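Local coordinates for protein type-iv like pilin ttha1222 (Thermus thermophilus, PDB 5G2F) that is a type IV-like competence pilin of uncertain function, probably taking part in DNA uptake during natural transformation, represented here by its soluble globular domain, at residues Gly41-Pro44 and Lys45-Ala49; Tyr54-Ala57 and Leu58-Val61. All blocks are in the same frame, centred on the assembly; numbering follows the deposited sequence.

Contact 1 of 2, residues Gly41-Pro44 and Lys45-Ala49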
loop_
_atom_site.group_PDB
_atom_site.type_symbol
_atom_site.label_atom_id
_atom_site.label_comp_id
_atom_site.label_asym_id
_atom_site.label_seq_id
_atom_site.Cartn_x
_atom_site.Cartn_y
_atom_site.Cartn_z
ATOM N N GLY A 41 -8.788 -6.944 -3.272
ATOM C CA GLY A 41 -9.525 -7.953 -3.988
ATOM C C GLY A 41 -9.059 -7.955 -5.418
ATOM O O GLY A 41 -8.020 -7.385 -5.753
ATOM N N GLN A 42 -9.807 -8.650 -6.260
ATOM C CA GLN A 42 -9.463 -8.766 -7.663
ATOM C C GLN A 42 -9.585 -7.396 -8.329
ATOM O O GLN A 42 -10.620 -6.777 -8.259
ATOM C CB GLN A 42 -10.407 -9.765 -8.320
ATOM C CG GLN A 42 -10.255 -9.877 -9.833
ATOM C CD GLN A 42 -8.946 -10.509 -10.286
ATOM O OE1 GLN A 42 -8.333 -11.314 -9.567
ATOM N NE2 GLN A 42 -8.518 -10.144 -11.493
ATOM N N ARG A 43 -8.522 -6.930 -8.967
ATOM C CA ARG A 43 -8.532 -5.653 -9.681
ATOM C C ARG A 43 -8.744 -5.896 -11.180
ATOM O O ARG A 43 -7.944 -6.585 -11.808
ATOM C CB ARG A 43 -7.217 -4.884 -9.454
ATOM C CG ARG A 43 -7.154 -3.573 -10.232
ATOM C CD ARG A 43 -5.932 -2.701 -9.933
ATOM N NE ARG A 43 -4.675 -3.441 -9.970
ATOM C CZ ARG A 43 -4.027 -3.752 -11.085
ATOM N NH1 ARG A 43 -4.507 -3.420 -12.271
ATOM N NH2 ARG A 43 -2.898 -4.433 -11.004
ATOM N N PRO A 44 -9.825 -5.366 -11.770
ATOM C CA PRO A 44 -9.980 -5.543 -13.230
ATOM C C PRO A 44 -8.810 -4.911 -14.003
ATOM O O PRO A 44 -8.259 -3.907 -13.573
ATOM C CB PRO A 44 -11.305 -4.821 -13.553
ATOM C CG PRO A 44 -11.998 -4.651 -12.240
ATOM C CD PRO A 44 -10.942 -4.611 -11.179
ATOM N N LYS A 45 -8.427 -5.480 -15.138
ATOM C CA LYS A 45 -7.206 -5.027 -15.808
ATOM C C LYS A 45 -7.392 -3.633 -16.398
ATOM O O LYS A 45 -6.422 -2.921 -16.604
ATOM C CB LYS A 45 -6.708 -6.053 -16.842
ATOM C CG LYS A 45 -7.669 -6.332 -17.970
ATOM C CD LYS A 45 -7.092 -7.356 -18.959
ATOM C CE LYS A 45 -8.195 -7.959 -19.814
ATOM N NZ LYS A 45 -9.049 -6.889 -20.405
ATOM N N THR A 46 -8.636 -3.203 -16.595
ATOM C CA THR A 46 -8.896 -1.816 -17.001
ATOM C C THR A 46 -8.308 -0.784 -16.017
ATOM O O THR A 46 -7.940 0.324 -16.420
ATOM C CB THR A 46 -10.410 -1.529 -17.254
ATOM O OG1 THR A 46 -10.571 -0.212 -17.803
ATOM C CG2 THR A 46 -11.243 -1.614 -15.981
ATOM N N VAL A 47 -8.225 -1.136 -14.738
ATOM C CA VAL A 47 -7.668 -0.216 -13.750
ATOM C C VAL A 47 -6.143 -0.247 -13.809
ATOM O O VAL A 47 -5.514 -1.212 -13.380
ATOM C CB VAL A 47 -8.131 -0.532 -12.331
ATOM C CG1 VAL A 47 -7.568 0.491 -11.361
ATOM C CG2 VAL A 47 -9.660 -0.543 -12.263
ATOM N N THR A 48 -5.550 0.813 -14.356
ATOM C CA THR A 48 -4.112 0.862 -14.536
ATOM C C THR A 48 -3.398 1.702 -13.512
ATOM O O THR A 48 -2.193 1.566 -13.338
ATOM C CB THR A 48 -3.748 1.388 -15.947
ATOM O OG1 THR A 48 -4.279 2.703 -16.138
ATOM C CG2 THR A 48 -4.311 0.480 -17.006
ATOM N N ALA A 49 -4.133 2.571 -12.809
ATOM C CA ALA A 49 -3.556 3.369 -11.743
ATOM C C ALA A 49 -4.668 3.570 -10.693
ATOM O O ALA A 49 -5.850 3.586 -11.049
ATOM C CB ALA A 49 -3.061 4.711 -12.247
#
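Val47 N gives its hydrogen to Pro44 O over 3.0 Å, with 152° at the hydrogen, and so closes a type I beta turn that runs from Pro44 to Val47. A second, weak bond crosses beside it: Arg43 NH1 lies 2.7 Å from Val47 O, but its N-H is bent to 121°, and the oxygen sits at the edge of the guanidinium, near its plane. The arginine leaves the backbone extended, CG and CD both anti, and then bends at chi3 (48°), which swings the guanidinium back to the valine carbonyl. On the way its methylenes run obliquely across Val47, CG standing 3.8 Å from Val47 CB and CD 3.9 Å from Val47 CG1. Arg43 NE bonds to Leu37 O, so the head bridges two backbone carbonyls. Within the turn, Pro44 CB meets Thr46 CG2 at 4.0 Å, while Thr46 OG1 bonds to Asp67 O; the proline also packs on Ala6 and Tyr10 of helix 3-19. With an alanine at Arg43, Leu37 O is likely to lose the N-H of NE and Val47 O its weak bond from NH1, and the flank of Val47 that the methylenes cover would probably be bared. The chemistry is thus mainly that of a backbone turn, whose bond fixes the entry to strand 47-54; the arginine adds a weak bond and methylene packing on Val47, its firmer bond going to Leu37 O.

Contact 2 of 2, residues Tyr54-Ala57 and Leu58-Val61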
loop_
_atom_site.group_PDB
_atom_site.type_symbol
_atom_site.label_atom_id
_atom_site.label_comp_id
_atom_site.label_asym_id
_atom_site.label_seq_id
_atom_site.Cartn_x
_atom_site.Cartn_y
_atom_site.Cartn_z
ATOM N N TYR A 54 -5.641 10.996 1.510
ATOM C CA TYR A 54 -6.343 11.343 2.748
ATOM C C TYR A 54 -6.296 12.852 2.986
ATOM O O TYR A 54 -5.213 13.438 3.060
ATOM C CB TYR A 54 -5.745 10.549 3.931
ATOM C CG TYR A 54 -5.767 9.060 3.702
ATOM C CD1 TYR A 54 -4.749 8.398 2.957
ATOM C CD2 TYR A 54 -6.837 8.307 4.121
ATOM C CE1 TYR A 54 -4.799 7.029 2.707
ATOM C CE2 TYR A 54 -6.895 6.945 3.893
ATOM C CZ TYR A 54 -5.884 6.298 3.193
ATOM O OH TYR A 54 -5.966 4.950 2.941
ATOM N N LEU A 55 -7.480 13.486 3.048
ATOM C CA LEU A 55 -7.600 14.907 3.216
ATOM C C LEU A 55 -7.532 15.291 4.670
ATOM O O LEU A 55 -7.269 16.443 4.999
ATOM C CB LEU A 55 -8.931 15.416 2.628
ATOM C CG LEU A 55 -9.089 15.118 1.131
ATOM C CD1 LEU A 55 -10.505 15.482 0.705
ATOM C CD2 LEU A 55 -8.046 15.806 0.285
ATOM N N ASN A 56 -7.805 14.320 5.524
ATOM C CA ASN A 56 -7.715 14.459 6.976
ATOM C C ASN A 56 -7.848 13.022 7.512
ATOM O O ASN A 56 -7.810 12.074 6.723
ATOM C CB ASN A 56 -8.776 15.433 7.476
ATOM C CG ASN A 56 -10.178 15.060 7.019
ATOM O OD1 ASN A 56 -10.728 14.048 7.419
ATOM N ND2 ASN A 56 -10.779 15.916 6.167
ATOM N N ALA A 57 -8.040 12.835 8.805
ATOM C CA ALA A 57 -8.147 11.462 9.360
ATOM C C ALA A 57 -9.421 10.738 8.971
ATOM O O ALA A 57 -9.521 9.539 9.122
ATOM C CB ALA A 57 -8.040 11.529 10.879
ATOM N N LEU A 58 -10.446 11.486 8.534
ATOM C CA LEU A 58 -11.707 10.860 8.195
ATOM C C LEU A 58 -11.941 10.691 6.683
ATOM O O LEU A 58 -12.549 9.717 6.295
ATOM C CB LEU A 58 -12.891 11.665 8.720
ATOM C CG LEU A 58 -13.082 11.818 10.233
ATOM C CD1 LEU A 58 -14.318 12.687 10.479
ATOM C CD2 LEU A 58 -13.204 10.467 10.871
ATOM N N ASP A 59 -11.498 11.637 5.878
ATOM C CA ASP A 59 -11.968 11.777 4.502
ATOM C C ASP A 59 -10.870 11.383 3.518
ATOM O O ASP A 59 -9.743 11.783 3.645
ATOM C CB ASP A 59 -12.398 13.243 4.163
ATOM C CG ASP A 59 -13.490 13.790 5.060
ATOM O OD1 ASP A 59 -14.392 13.019 5.513
ATOM O OD2 ASP A 59 -13.425 15.029 5.270
ATOM N N TYR A 60 -11.257 10.633 2.500
ATOM C CA TYR A 60 -10.327 10.222 1.464
ATOM C C TYR A 60 -10.933 10.421 0.083
ATOM O O TYR A 60 -12.167 10.531 -0.076
ATOM C CB TYR A 60 -9.906 8.731 1.628
ATOM C CG TYR A 60 -11.030 7.758 1.682
ATOM C CD1 TYR A 60 -11.589 7.225 0.520
ATOM C CD2 TYR A 60 -11.611 7.408 2.879
ATOM C CE1 TYR A 60 -12.656 6.351 0.576
ATOM C CE2 TYR A 60 -12.661 6.508 2.935
ATOM C CZ TYR A 60 -13.171 5.979 1.792
ATOM O OH TYR A 60 -14.287 5.162 1.828
ATOM N N VAL A 61 -10.038 10.385 -0.915
ATOM C CA VAL A 61 -10.402 10.433 -2.291
ATOM C C VAL A 61 -9.658 9.322 -2.999
ATOM O O VAL A 61 -8.427 9.207 -2.849
ATOM C CB VAL A 61 -10.003 11.778 -2.940
ATOM C CG1 VAL A 61 -10.502 11.845 -4.373
ATOM C CG2 VAL A 61 -10.605 12.934 -2.165
#
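Asn56 and Asp59 carry the polar side-chain bonds between 54-57 and 58-61. Asn56 OD1 accepts two backbone N-H groups: Leu58 N at 2.8 Å, in the carbonyl plane of the amide, and Asp59 N at 3.0 Å, from 46° above it; the first makes an Asx turn, the second extends it. Chi1 of 54° sets the amide between its own backbone N and carbonyl carbon, folded over the chain that follows. The other end of the amide is used too, Asn56 ND2 reaching Asp59 OD2 over 2.9 Å in a nearly straight bond (170°) that lies in the amide plane but meets the carboxylate from above its own. Three bonds fix the rotation of the asparagine. In the backbone, Leu55 N donates to Asp59 O at 2.9 Å, and Tyr54 and Tyr60 form an antiparallel non-hydrogen-bonded pair. The apolar contacts fall on both faces of the hairpin: Tyr54 CD2 approaches Tyr60 CB obliquely at 4.0 Å on the face of the tyrosines, and Leu55 CD1 touches Val61 CG2 at 3.8 Å on the other. Both tyrosines pack on Leu18 of helix 3-19, their hydroxyls bonding to Leu33 O (Tyr54) and Glu19 OE2 (Tyr60), whereas Val61 lies against Val75 and Lys77 of strand 73-77. The connection between strands 47-54 and 60-66 is joined to the end of the helix and to the next strand.

Overall arrangement
From the N terminus the chain runs through helix 3-19 and a long loop, at whose end contact 1 turns into strand 47-54. That strand leads directly to contact 2, which closes the connection to its antiparallel neighbour, strand 60-66. The two contacts thus follow in series, neither nesting nor crossing, and lie on opposite sides of the chain's centre, their own centres about 22 Å apart. Both reach the same antiparallel sheet and the helix packed against it: contact 1 through Ala6 and Tyr10, contact 2 through Ala15 and Leu18, farther along. Together they tie the two ends of strand 47-54 to the helix-and-sheet body of this pilin domain.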